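Local structure of mandelate racemase/muconate lactonizing enzyme-like protein (Roseovarius sp. TM1035, 3RCY) at residues R127-L132 / M334-E339; N123-A128 / R352-Y357; L135-I140 / A150-A155; E40-S45 / L385-Q390. The protein is of unassigned function but probably acts, like other enolase-superfamily members, on a carboxylate substrate by magnesium-assisted proton abstraction. All coordinates share one frame; numbering follows the deposited sequence.

Contact 1. Residues R127-L132 / M334-E339; sequences RAYTYL and MCESIE
Cys335 N donates to Arg127 O at 2.8 Å. Tyr129 N then bonds to Cys335 O at 3.1 Å, and Ser337 N to Tyr129 O at 2.9 Å. These three bonds pair the two strands in parallel. One water joins Thr130 OG1 to Glu339 N, another Tyr131 N to Ser337 O.

The Tyr129 ring lies across Glu336, whose CA sits over one ring face, 3.8 Å from the centroid, as a CH-pi contact. CG of Tyr129 stands between its backbone N and carbonyl carbon (chi1 80°), which folds the ring over the neighbouring strand. Met334 SD meets the same ring obliquely, 3.4 Å from Tyr129 CD1, a Met-aromatic contact. Met334 CE rests over the centre of the Arg127 guanidinium, 3.6 Å from Arg127 CZ. Thr163 hydrogen-bonds to Arg127 NE, and Asp205 forms a salt bridge with NH2. Lys166 hydrogen-bonds to Tyr129 OH and forms a salt bridge with Glu336 OE2, while Glu336 OE1 takes Leu312 N. A leucine in place of Tyr129 would probably leave Lys166 without its hydroxyl partner and Glu336 CA without a ring face.

Such parallel pairing of the first and last barrel strands closes the enolase-superfamily barrel, with Tyr131 near the bound magnesium.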
loop_
_atom_site.group_PDB
_atom_site.type_symbol
_atom_site.label_atom_id
_atom_site.label_comp_id
_atom_site.label_asym_id
_atom_site.label_seq_id
_atom_site.Cartn_x
_atom_site.Cartn_y
_atom_site.Cartn_z
ATOM N N ARG A 127 16.025 28.758 19.853
ATOM C CA ARG A 127 17.300 28.070 19.702
ATOM C C ARG A 127 17.929 28.413 18.351
ATOM O O ARG A 127 17.271 28.312 17.314
ATOM C CB ARG A 127 17.079 26.568 19.817
ATOM C CG ARG A 127 18.335 25.757 19.936
ATOM C CD ARG A 127 17.988 24.288 20.163
ATOM N NE ARG A 127 19.189 23.466 20.129
ATOM C CZ ARG A 127 19.204 22.142 20.024
ATOM N NH1 ARG A 127 18.070 21.458 19.924
ATOM N NH2 ARG A 127 20.367 21.502 20.006
ATOM N N ALA A 128 19.192 28.835 18.373
ATOM C CA ALA A 128 19.914 29.188 17.150
ATOM C C ALA A 128 21.010 28.179 16.840
ATOM O O ALA A 128 21.490 27.470 17.732
ATOM C CB ALA A 128 20.522 30.599 17.267
ATOM N N TYR A 129 21.411 28.121 15.577
ATOM C CA TYR A 129 22.617 27.381 15.208
ATOM C C TYR A 129 23.381 28.111 14.112
ATOM O O TYR A 129 22.855 29.029 13.476
ATOM C CB TYR A 129 22.282 25.950 14.771
ATOM C CG TYR A 129 21.778 25.774 13.343
ATOM C CD1 TYR A 129 20.411 25.764 13.070
ATOM C CD2 TYR A 129 22.666 25.570 12.274
ATOM C CE1 TYR A 129 19.933 25.574 11.784
ATOM C CE2 TYR A 129 22.196 25.380 10.971
ATOM C CZ TYR A 129 20.824 25.381 10.737
ATOM O OH TYR A 129 20.328 25.193 9.472
ATOM N N THR A 130 24.605 27.667 13.865
ATOM C CA THR A 130 25.413 28.229 12.790
ATOM C C THR A 130 26.200 27.134 12.077
ATOM O O THR A 130 26.447 26.071 12.655
ATOM C CB THR A 130 26.366 29.348 13.330
ATOM O OG1 THR A 130 27.152 29.890 12.262
ATOM C CG2 THR A 130 27.281 28.827 14.420
ATOM N N TYR A 131 26.562 27.385 10.819
ATOM C CA TYR A 131 27.630 26.639 10.161
ATOM C C TYR A 131 28.920 26.830 10.947
ATOM O O TYR A 131 29.089 27.833 11.644
ATOM C CB TYR A 131 27.895 27.183 8.759
ATOM C CG TYR A 131 27.190 26.503 7.616
ATOM C CD1 TYR A 131 26.313 27.227 6.799
ATOM C CD2 TYR A 131 27.414 25.157 7.322
ATOM C CE1 TYR A 131 25.666 26.634 5.726
ATOM C CE2 TYR A 131 26.768 24.543 6.242
ATOM C CZ TYR A 131 25.892 25.296 5.449
ATOM O OH TYR A 131 25.227 24.727 4.378
ATOM N N LEU A 132 29.835 25.875 10.800
ATOM C CA LEU A 132 31.212 26.054 11.243
ATOM C C LEU A 132 31.991 26.852 10.196
ATOM O O LEU A 132 32.199 26.388 9.073
ATOM C CB LEU A 132 31.884 24.703 11.491
ATOM C CG LEU A 132 31.213 23.850 12.569
ATOM C CD1 LEU A 132 31.872 22.482 12.680
ATOM C CD2 LEU A 132 31.247 24.595 13.901
ATOM N N MET A 334 14.959 24.945 15.524
ATOM C CA MET A 334 16.015 25.946 15.677
ATOM C C MET A 334 16.085 26.864 14.449
ATOM O O MET A 334 15.531 26.531 13.397
ATOM C CB MET A 334 17.374 25.269 15.936
ATOM C CG MET A 334 17.811 24.268 14.856
ATOM S SD MET A 334 19.363 23.424 15.253
ATOM C CE MET A 334 18.841 22.211 16.467
ATOM N N CYS A 335 16.745 28.016 14.596
ATOM C CA CYS A 335 16.914 28.972 13.495
ATOM C C CYS A 335 18.364 29.082 13.071
ATOM O O CYS A 335 19.226 29.458 13.870
ATOM C CB CYS A 335 16.404 30.364 13.885
ATOM S SG CYS A 335 14.635 30.555 13.717
ATOM N N GLU A 336 18.630 28.767 11.807
ATOM C CA GLU A 336 19.944 28.998 11.198
ATOM C C GLU A 336 20.292 30.481 11.304
ATOM O O GLU A 336 19.439 31.329 11.083
ATOM C CB GLU A 336 19.907 28.562 9.726
ATOM C CG GLU A 336 21.266 28.430 9.048
ATOM C CD GLU A 336 21.205 27.607 7.755
ATOM O OE1 GLU A 336 20.097 27.412 7.205
ATOM O OE2 GLU A 336 22.274 27.149 7.287
ATOM N N SER A 337 21.546 30.777 11.644
ATOM C CA SER A 337 22.005 32.148 11.832
ATOM C C SER A 337 23.424 32.340 11.294
ATOM O O SER A 337 24.224 31.396 11.241
ATOM C CB SER A 337 21.939 32.539 13.317
ATOM O OG SER A 337 20.653 32.262 13.866
ATOM N N ILE A 338 23.722 33.567 10.879
ATOM C CA ILE A 338 25.039 33.914 10.355
ATOM C C ILE A 338 25.512 35.179 11.062
ATOM O O ILE A 338 24.872 36.240 10.971
ATOM C CB ILE A 338 25.029 34.138 8.813
ATOM C CG1 ILE A 338 24.391 32.944 8.084
ATOM C CG2 ILE A 338 26.466 34.396 8.303
ATOM C CD1 ILE A 338 24.211 33.142 6.569
ATOM N N GLU A 339 26.621 35.060 11.784
ATOM C CA GLU A 339 27.160 36.183 12.535
ATOM C C GLU A 339 28.320 36.825 11.780
ATOM O O GLU A 339 29.419 36.275 11.750
ATOM C CB GLU A 339 27.616 35.716 13.918
ATOM C CG GLU A 339 27.736 36.816 14.957
ATOM C CD GLU A 339 28.535 36.387 16.188
ATOM O OE1 GLU A 339 28.788 35.168 16.349
ATOM O OE2 GLU A 339 28.915 37.275 16.990
HETATM O O HOH W 1 27.584 32.471 12.595
HETATM O O HOH W 2 25.477 29.811 9.470
#

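Contact 2. Residues N123-A128 / R352-Y357; sequences NPRIRA and RVEGGY
Arg125 lays its guanidinium across the CB of Tyr357. That carbon sits over the centre of the flat group, 3.5 Å from Arg125 CZ. The arginine chain is bent at both chi2 and chi3 (chi3 79°), which folds its end back over the neighbouring turn. Arg125 NH1 makes a weak hydrogen bond of 3.4 Å to Glu354 O. It also lies 3.0 Å from Tyr357 O, but at a poor angle for a bond. Glu354 OE1 is 4.4 Å from Arg125 NH1 and well out of the guanidinium plane, so no salt bridge forms.

The Tyr357 ring runs along the backbone of the other segment. Its CD2 is 3.6 Å from Arg127 CA, and Tyr396 of the second subunit packs against the same tyrosine. An alanine at Tyr357 would probably open a gap beside the Arg127 backbone and deprive Tyr396 of the second subunit of its packing partner.

Arg127 and Tyr357 form an antiparallel, non-hydrogen-bonded pair. Beside it, Ala128 N bonds to Gly356 O at 3.0 Å, and a water gives one hydrogen to Gly356 O and the other to Ala128 O. Ala128 CB packs 4.0 Å from Val353 CG1.

Segment 352-357 holds the type I' turn, Glu354 to Tyr357, that joins strands 353-354 and 357-358 of a hairpin. Gly355 and Gly356 supply its two positive phi angles. It lies against the start of the first barrel strand. The firm polar link is therefore between backbones, while the arginine adds van der Waals packing, one weak hydrogen bond and probably a loose attraction between opposite charges.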
loop_
_atom_site.group_PDB
_atom_site.type_symbol
_atom_site.label_atom_id
_atom_site.label_comp_id
_atom_site.label_asym_id
_atom_site.label_seq_id
_atom_site.Cartn_x
_atom_site.Cartn_y
_atom_site.Cartn_z
ATOM N N ASN A 123 7.380 31.182 21.795
ATOM C CA ASN A 123 8.767 30.958 22.185
ATOM C C ASN A 123 9.491 32.226 22.632
ATOM O O ASN A 123 9.933 33.012 21.788
ATOM C CB ASN A 123 9.526 30.299 21.026
ATOM C CG ASN A 123 8.801 29.094 20.488
ATOM O OD1 ASN A 123 8.658 28.098 21.187
ATOM N ND2 ASN A 123 8.303 29.187 19.256
ATOM N N PRO A 124 9.625 32.418 23.958
ATOM C CA PRO A 124 10.355 33.569 24.509
ATOM C C PRO A 124 11.845 33.583 24.121
ATOM O O PRO A 124 12.442 34.651 24.066
ATOM C CB PRO A 124 10.184 33.413 26.028
ATOM C CG PRO A 124 9.007 32.507 26.208
ATOM C CD PRO A 124 9.036 31.578 25.020
ATOM N N ARG A 125 12.432 32.410 23.878
ATOM C CA ARG A 125 13.791 32.310 23.343
ATOM C C ARG A 125 13.853 31.207 22.266
ATOM O O ARG A 125 13.365 30.078 22.471
ATOM C CB ARG A 125 14.834 32.059 24.450
ATOM C CG ARG A 125 15.002 33.205 25.469
ATOM C CD ARG A 125 16.477 33.516 25.788
ATOM N NE ARG A 125 17.109 34.324 24.744
ATOM C CZ ARG A 125 18.399 34.671 24.716
ATOM N NH1 ARG A 125 18.862 35.406 23.708
ATOM N NH2 ARG A 125 19.232 34.285 25.681
ATOM N N ILE A 126 14.440 31.559 21.128
ATOM C CA ILE A 126 14.524 30.661 19.983
ATOM C C ILE A 126 15.936 30.079 19.889
ATOM O O ILE A 126 16.922 30.814 19.869
ATOM C CB ILE A 126 14.151 31.402 18.676
ATOM C CG1 ILE A 126 12.714 31.955 18.771
ATOM C CG2 ILE A 126 14.334 30.494 17.463
ATOM C CD1 ILE A 126 12.431 33.158 17.856
ATOM N N ARG A 127 16.025 28.758 19.853
ATOM C CA ARG A 127 17.300 28.070 19.702
ATOM C C ARG A 127 17.929 28.413 18.351
ATOM O O ARG A 127 17.271 28.312 17.314
ATOM C CB ARG A 127 17.079 26.568 19.817
ATOM C CG ARG A 127 18.335 25.757 19.936
ATOM C CD ARG A 127 17.988 24.288 20.163
ATOM N NE ARG A 127 19.189 23.466 20.129
ATOM C CZ ARG A 127 19.204 22.142 20.024
ATOM N NH1 ARG A 127 18.070 21.458 19.924
ATOM N NH2 ARG A 127 20.367 21.502 20.006
ATOM N N ALA A 128 19.192 28.835 18.373
ATOM C CA ALA A 128 19.914 29.188 17.150
ATOM C C ALA A 128 21.010 28.179 16.840
ATOM O O ALA A 128 21.490 27.470 17.732
ATOM C CB ALA A 128 20.522 30.599 17.267
ATOM N N ARG A 352 19.778 39.916 17.555
ATOM C CA ARG A 352 21.067 39.230 17.696
ATOM C C ARG A 352 20.939 37.865 18.358
ATOM O O ARG A 352 20.029 37.638 19.166
ATOM C CB ARG A 352 22.051 40.088 18.506
ATOM C CG ARG A 352 22.627 41.268 17.743
ATOM C CD ARG A 352 23.328 42.231 18.663
ATOM N NE ARG A 352 23.921 43.324 17.907
ATOM C CZ ARG A 352 24.270 44.498 18.420
ATOM N NH1 ARG A 352 24.076 44.762 19.707
ATOM N NH2 ARG A 352 24.803 45.417 17.629
ATOM N N VAL A 353 21.855 36.961 18.009
ATOM C CA VAL A 353 22.021 35.716 18.757
ATOM C C VAL A 353 22.805 36.045 20.027
ATOM O O VAL A 353 23.893 36.611 19.959
ATOM C CB VAL A 353 22.773 34.626 17.937
ATOM C CG1 VAL A 353 22.992 33.362 18.778
ATOM C CG2 VAL A 353 22.015 34.285 16.664
ATOM N N GLU A 354 22.246 35.706 21.181
ATOM C CA GLU A 354 22.933 35.923 22.451
ATOM C C GLU A 354 22.972 34.620 23.252
ATOM O O GLU A 354 21.930 34.047 23.573
ATOM C CB GLU A 354 22.273 37.080 23.224
ATOM C CG GLU A 354 22.397 38.414 22.482
ATOM C CD GLU A 354 21.705 39.584 23.165
ATOM O OE1 GLU A 354 20.757 39.365 23.959
ATOM O OE2 GLU A 354 22.115 40.735 22.879
ATOM N N GLY A 355 24.180 34.135 23.526
ATOM C CA GLY A 355 24.372 32.856 24.223
ATOM C C GLY A 355 23.648 31.689 23.563
ATOM O O GLY A 355 23.054 30.852 24.249
ATOM N N GLY A 356 23.683 31.651 22.232
ATOM C CA GLY A 356 23.078 30.569 21.454
ATOM C C GLY A 356 21.580 30.678 21.214
ATOM O O GLY A 356 20.975 29.766 20.653
ATOM N N TYR A 357 20.977 31.789 21.630
ATOM C CA TYR A 357 19.529 31.964 21.529
ATOM C C TYR A 357 19.140 33.345 21.017
ATOM O O TYR A 357 19.899 34.304 21.165
ATOM C CB TYR A 357 18.871 31.711 22.887
ATOM C CG TYR A 357 18.881 30.261 23.305
ATOM C CD1 TYR A 357 19.975 29.716 23.986
ATOM C CD2 TYR A 357 17.799 29.435 23.028
ATOM C CE1 TYR A 357 19.993 28.379 24.364
ATOM C CE2 TYR A 357 17.803 28.091 23.406
ATOM C CZ TYR A 357 18.904 27.576 24.075
ATOM O OH TYR A 357 18.916 26.251 24.457
HETATM O O HOH W 3 21.903 27.271 20.320
#

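Contact 3. Residues L135-I140 / A150-A155; sequences LPHHPI and AAESAA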
loop_
_atom_site.group_PDB
_atom_site.type_symbol
_atom_site.label_atom_id
_atom_site.label_comp_id
_atom_site.label_asym_id
_atom_site.label_seq_id
_atom_site.Cartn_x
_atom_site.Cartn_y
_atom_site.Cartn_z
ATOM N N LEU A 135 37.985 30.054 11.648
ATOM C CA LEU A 135 38.484 30.998 12.638
ATOM C C LEU A 135 39.587 31.852 11.996
ATOM O O LEU A 135 40.059 31.520 10.908
ATOM C CB LEU A 135 38.993 30.237 13.872
ATOM C CG LEU A 135 37.908 29.518 14.695
ATOM C CD1 LEU A 135 38.522 28.762 15.872
ATOM C CD2 LEU A 135 36.829 30.493 15.183
ATOM N N PRO A 136 39.995 32.959 12.648
ATOM C CA PRO A 136 40.956 33.885 12.004
ATOM C C PRO A 136 42.316 33.293 11.603
ATOM O O PRO A 136 42.950 33.801 10.678
ATOM C CB PRO A 136 41.140 34.980 13.055
ATOM C CG PRO A 136 39.855 34.973 13.814
ATOM C CD PRO A 136 39.474 33.519 13.909
ATOM N N HIS A 137 42.757 32.232 12.272
ATOM C CA HIS A 137 44.037 31.589 11.935
ATOM C C HIS A 137 43.897 30.450 10.912
ATOM O O HIS A 137 44.899 29.884 10.471
ATOM C CB HIS A 137 44.720 31.070 13.200
ATOM C CG HIS A 137 44.005 29.916 13.836
ATOM N ND1 HIS A 137 42.718 30.016 14.319
ATOM C CD2 HIS A 137 44.394 28.638 14.060
ATOM C CE1 HIS A 137 42.347 28.849 14.818
ATOM N NE2 HIS A 137 43.348 27.997 14.674
ATOM N N HIS A 138 42.659 30.115 10.545
ATOM C CA HIS A 138 42.400 29.048 9.580
ATOM C C HIS A 138 42.528 29.565 8.152
ATOM O O HIS A 138 41.822 30.506 7.779
ATOM C CB HIS A 138 40.982 28.488 9.743
ATOM C CG HIS A 138 40.759 27.723 11.009
ATOM N ND1 HIS A 138 39.514 27.600 11.590
ATOM C CD2 HIS A 138 41.614 27.036 11.803
ATOM C CE1 HIS A 138 39.610 26.861 12.681
ATOM N NE2 HIS A 138 40.874 26.505 12.831
ATOM N N PRO A 139 43.395 28.937 7.335
ATOM C CA PRO A 139 43.334 29.243 5.896
ATOM C C PRO A 139 41.976 28.786 5.353
ATOM O O PRO A 139 41.551 27.651 5.620
ATOM C CB PRO A 139 44.475 28.405 5.298
ATOM C CG PRO A 139 45.322 27.971 6.469
ATOM C CD PRO A 139 44.392 27.895 7.643
ATOM N N ILE A 140 41.301 29.676 4.628
ATOM C CA ILE A 140 39.917 29.472 4.194
ATOM C C ILE A 140 39.712 28.194 3.365
ATOM O O ILE A 140 38.876 27.354 3.710
ATOM C CB ILE A 140 39.372 30.708 3.408
ATOM C CG1 ILE A 140 39.608 32.019 4.178
ATOM C CG2 ILE A 140 37.890 30.524 3.035
ATOM C CD1 ILE A 140 38.770 32.186 5.438
ATOM N N ALA A 150 37.698 22.312 11.673
ATOM C CA ALA A 150 36.269 22.299 11.966
ATOM C C ALA A 150 36.013 22.072 13.461
ATOM O O ALA A 150 35.188 22.755 14.053
ATOM C CB ALA A 150 35.551 21.244 11.121
ATOM N N ALA A 151 36.733 21.127 14.067
ATOM C CA ALA A 151 36.578 20.865 15.496
ATOM C C ALA A 151 36.933 22.091 16.353
ATOM O O ALA A 151 36.271 22.345 17.357
ATOM C CB ALA A 151 37.380 19.637 15.923
ATOM N N GLU A 152 37.957 22.850 15.948
ATOM C CA GLU A 152 38.288 24.113 16.624
ATOM C C GLU A 152 37.144 25.132 16.534
ATOM O O GLU A 152 36.805 25.794 17.526
ATOM C CB GLU A 152 39.581 24.724 16.064
ATOM C CG GLU A 152 40.840 23.969 16.446
ATOM C CD GLU A 152 42.118 24.684 16.022
ATOM O OE1 GLU A 152 42.108 25.420 15.007
ATOM O OE2 GLU A 152 43.138 24.503 16.711
ATOM N N SER A 153 36.549 25.253 15.346
ATOM C CA SER A 153 35.414 26.158 15.155
ATOM C C SER A 153 34.221 25.723 15.993
ATOM O O SER A 153 33.524 26.563 16.554
ATOM C CB SER A 153 35.024 26.272 13.675
ATOM O OG SER A 153 36.052 26.925 12.961
ATOM N N ALA A 154 34.009 24.413 16.087
ATOM C CA ALA A 154 32.923 23.853 16.897
ATOM C C ALA A 154 33.105 24.163 18.387
ATOM O O ALA A 154 32.144 24.558 19.054
ATOM C CB ALA A 154 32.807 22.353 16.674
ATOM N N ALA A 155 34.333 23.975 18.892
ATOM C CA ALA A 155 34.678 24.306 20.272
ATOM C C ALA A 155 34.401 25.775 20.558
ATOM O O ALA A 155 33.838 26.112 21.599
ATOM C CB ALA A 155 36.140 23.967 20.571
#
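Two consecutive histidines converge on a single carboxylate oxygen. His138 NE2 donates to Glu152 OE1 at 2.7 Å, and His137 NE2 donates to the same oxygen at 2.9 Å. The first bond is the straighter, 162° at the hydrogen against 140°. The oxygen lies in the plane of the His138 ring, which is nearly coplanar with the carboxylate. His137 comes in on the syn side but tilted out of the carboxylate plane, its ring turned 51° from it. CD2 of His138 lies over one face of the His137 ring, toward its rim. CG of His137 stands between its backbone N and carbonyl carbon, which brings the ring round beside its neighbour.

The histidines sit in a type I turn from Leu135 to His138, in the loop after strand 126-131 that leads into the short helix 140-143, ahead of helix 147-159. In this first beta-alpha connection of the barrel, the helix-borne glutamate ties the loop back. Leu135 N meets His138 ND1 at 2.9 Å, from well out of the ring plane. With NE2 donating, this is consistent with the proton on NE2.

Leu135 packs beside the helix, its CG 3.6 Å from Ser153 OG. That hydroxyl is hydrogen-bonded to the carbonyl of Tyr133.

Contact 4. Residues E40-S45 / L385-Q390; sequences ECYAAS and LHLEMQ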
loop_
_atom_site.group_PDB
_atom_site.type_symbol
_atom_site.label_atom_id
_atom_site.label_comp_id
_atom_site.label_asym_id
_atom_site.label_seq_id
_atom_site.Cartn_x
_atom_site.Cartn_y
_atom_site.Cartn_z
ATOM N N GLU A 40 13.086 40.440 1.787
ATOM C CA GLU A 40 14.259 39.895 1.115
ATOM C C GLU A 40 13.856 38.724 0.223
ATOM O O GLU A 40 13.148 37.819 0.668
ATOM C CB GLU A 40 15.315 39.480 2.146
ATOM C CG GLU A 40 16.569 38.870 1.534
ATOM C CD GLU A 40 17.748 38.812 2.491
ATOM O OE1 GLU A 40 17.637 39.269 3.658
ATOM O OE2 GLU A 40 18.800 38.292 2.054
ATOM N N CYS A 41 14.265 38.773 -1.044
ATOM C CA CYS A 41 13.974 37.690 -1.986
ATOM C C CYS A 41 15.124 36.697 -2.044
ATOM O O CYS A 41 16.292 37.079 -1.982
ATOM C CB CYS A 41 13.703 38.236 -3.391
ATOM S SG CYS A 41 12.302 39.363 -3.482
ATOM N N TYR A 42 14.779 35.422 -2.167
ATOM C CA TYR A 42 15.757 34.356 -2.275
ATOM C C TYR A 42 15.474 33.615 -3.580
ATOM O O TYR A 42 14.580 32.758 -3.650
ATOM C CB TYR A 42 15.666 33.434 -1.052
ATOM C CG TYR A 42 16.872 32.534 -0.853
ATOM C CD1 TYR A 42 18.100 33.059 -0.444
ATOM C CD2 TYR A 42 16.778 31.160 -1.061
ATOM C CE1 TYR A 42 19.211 32.239 -0.258
ATOM C CE2 TYR A 42 17.881 30.325 -0.877
ATOM C CZ TYR A 42 19.092 30.875 -0.471
ATOM O OH TYR A 42 20.187 30.061 -0.291
ATOM N N ALA A 43 16.213 33.989 -4.623
ATOM C CA ALA A 43 15.991 33.480 -5.970
ATOM C C ALA A 43 17.219 33.764 -6.836
ATOM O O ALA A 43 17.576 34.927 -7.051
ATOM C CB ALA A 43 14.755 34.135 -6.576
ATOM N N ALA A 44 17.870 32.707 -7.317
ATOM C CA ALA A 44 19.082 32.870 -8.126
ATOM C C ALA A 44 19.168 31.921 -9.317
ATOM O O ALA A 44 20.263 31.624 -9.784
ATOM C CB ALA A 44 20.324 32.741 -7.264
ATOM N N SER A 45 18.030 31.463 -9.831
ATOM C CA SER A 45 18.043 30.696 -11.085
ATOM C C SER A 45 18.583 31.584 -12.205
ATOM O O SER A 45 19.266 31.109 -13.110
ATOM C CB SER A 45 16.648 30.190 -11.452
ATOM O OG SER A 45 16.013 29.584 -10.334
ATOM N N LEU A 385 25.988 34.004 -9.773
ATOM C CA LEU A 385 24.730 33.896 -9.049
ATOM C C LEU A 385 25.033 33.834 -7.563
ATOM O O LEU A 385 26.199 33.665 -7.175
ATOM C CB LEU A 385 23.948 32.661 -9.512
ATOM C CG LEU A 385 23.624 32.645 -11.015
ATOM C CD1 LEU A 385 23.125 31.286 -11.449
ATOM C CD2 LEU A 385 22.606 33.718 -11.357
ATOM N N HIS A 386 23.987 33.980 -6.744
ATOM C CA HIS A 386 24.104 33.998 -5.291
ATOM C C HIS A 386 24.917 32.791 -4.796
ATOM O O HIS A 386 25.840 32.945 -3.990
ATOM C CB HIS A 386 22.705 34.060 -4.662
ATOM C CG HIS A 386 22.654 33.629 -3.231
ATOM N ND1 HIS A 386 23.022 34.453 -2.188
ATOM C CD2 HIS A 386 22.266 32.460 -2.666
ATOM C CE1 HIS A 386 22.862 33.810 -1.044
ATOM N NE2 HIS A 386 22.415 32.595 -1.308
ATOM N N LEU A 387 24.561 31.609 -5.302
ATOM C CA LEU A 387 25.348 30.380 -5.164
ATOM C C LEU A 387 25.404 29.718 -6.534
ATOM O O LEU A 387 24.574 30.019 -7.389
ATOM C CB LEU A 387 24.689 29.414 -4.177
ATOM C CG LEU A 387 24.730 29.772 -2.692
ATOM C CD1 LEU A 387 23.672 28.966 -1.938
ATOM C CD2 LEU A 387 26.124 29.547 -2.107
ATOM N N GLU A 388 26.360 28.812 -6.737
ATOM C CA GLU A 388 26.517 28.130 -8.031
ATOM C C GLU A 388 26.838 26.649 -7.875
ATOM O O GLU A 388 27.390 26.238 -6.853
ATOM C CB GLU A 388 27.587 28.822 -8.890
ATOM C CG GLU A 388 27.113 30.136 -9.504
ATOM C CD GLU A 388 28.228 30.968 -10.121
ATOM O OE1 GLU A 388 29.420 30.649 -9.902
ATOM O OE2 GLU A 388 27.902 31.950 -10.822
ATOM N N MET A 389 26.480 25.855 -8.885
ATOM C CA MET A 389 26.766 24.414 -8.894
ATOM C C MET A 389 27.887 24.066 -9.866
ATOM O O MET A 389 27.849 24.448 -11.035
ATOM C CB MET A 389 25.511 23.588 -9.224
ATOM C CG MET A 389 24.408 23.698 -8.183
ATOM S SD MET A 389 23.051 22.536 -8.392
ATOM C CE MET A 389 23.596 21.153 -7.384
ATOM N N GLN A 390 28.873 23.327 -9.362
ATOM C CA GLN A 390 30.032 22.855 -10.128
ATOM C C GLN A 390 29.653 22.140 -11.433
ATOM O O GLN A 390 28.634 21.453 -11.493
ATOM C CB GLN A 390 30.830 21.888 -9.249
ATOM C CG GLN A 390 32.315 21.850 -9.517
ATOM C CD GLN A 390 33.048 20.980 -8.514
ATOM O OE1 GLN A 390 33.525 21.470 -7.490
ATOM N NE2 GLN A 390 33.128 19.683 -8.796
#
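The Tyr42 ring turns its edge toward the face of His386 in an offset edge-to-face pair. The centroids are 5.2 Å apart and the planes meet at 75°. The closest atoms are Tyr42 CE1 and His386 NE2, at 3.4 Å. CG of His386 is anti to its backbone N (chi1 161°), which sends the imidazole across toward the tyrosine. The other ring nitrogen, His386 ND1, is hydrogen-bonded to the carbonyl of Tyr23, which helps fix the ring's rotation. Tyr42 OH also touches a methyl of Leu387, its CD1, at 4.0 Å.

Beside the ring pair, Ala44 CB meets His386 CB at 3.8 Å. The Leu385 side chain lies against the Ala44 carbonyl, with Leu385 CD1 3.3 Å from Ala44 O. Leu385 N is held within its own segment by Glu388 OE2, at 3.0 Å. The third subunit adds its Ser81 against Leu385 and its Phe83 against Leu387.

The contact joins the chain just after strand 36-41, in the N-terminal domain, to the C-terminal segment that follows helix 372-376. Tyr42 also packs on Glu318 of helix 316-327, and Ala43 on Met51 of helix 48-63.

Contacts 1 and 2 share Arg127 and Ala128 and both use strand 126-131, with centres about 9 Å apart. Contact 3 follows from the same strand. Its centre is about 16 Å from that of contact 1, and Leu132 packs on Ala154 to connect them. Contact 4 lies across the chain's centre from contacts 1 and 2, about 20 and 28 Å from their centres. Along the chain, contact 3 is nested within contacts 1 and 2, and all three within contact 4. The first three thus belong to the barrel domain: contact 1 closes the barrel, contact 2 adds a hairpin to strand 126-131, and contact 3 holds the loop after it. Contact 4 joins the N-terminal domain to the C-terminal segment.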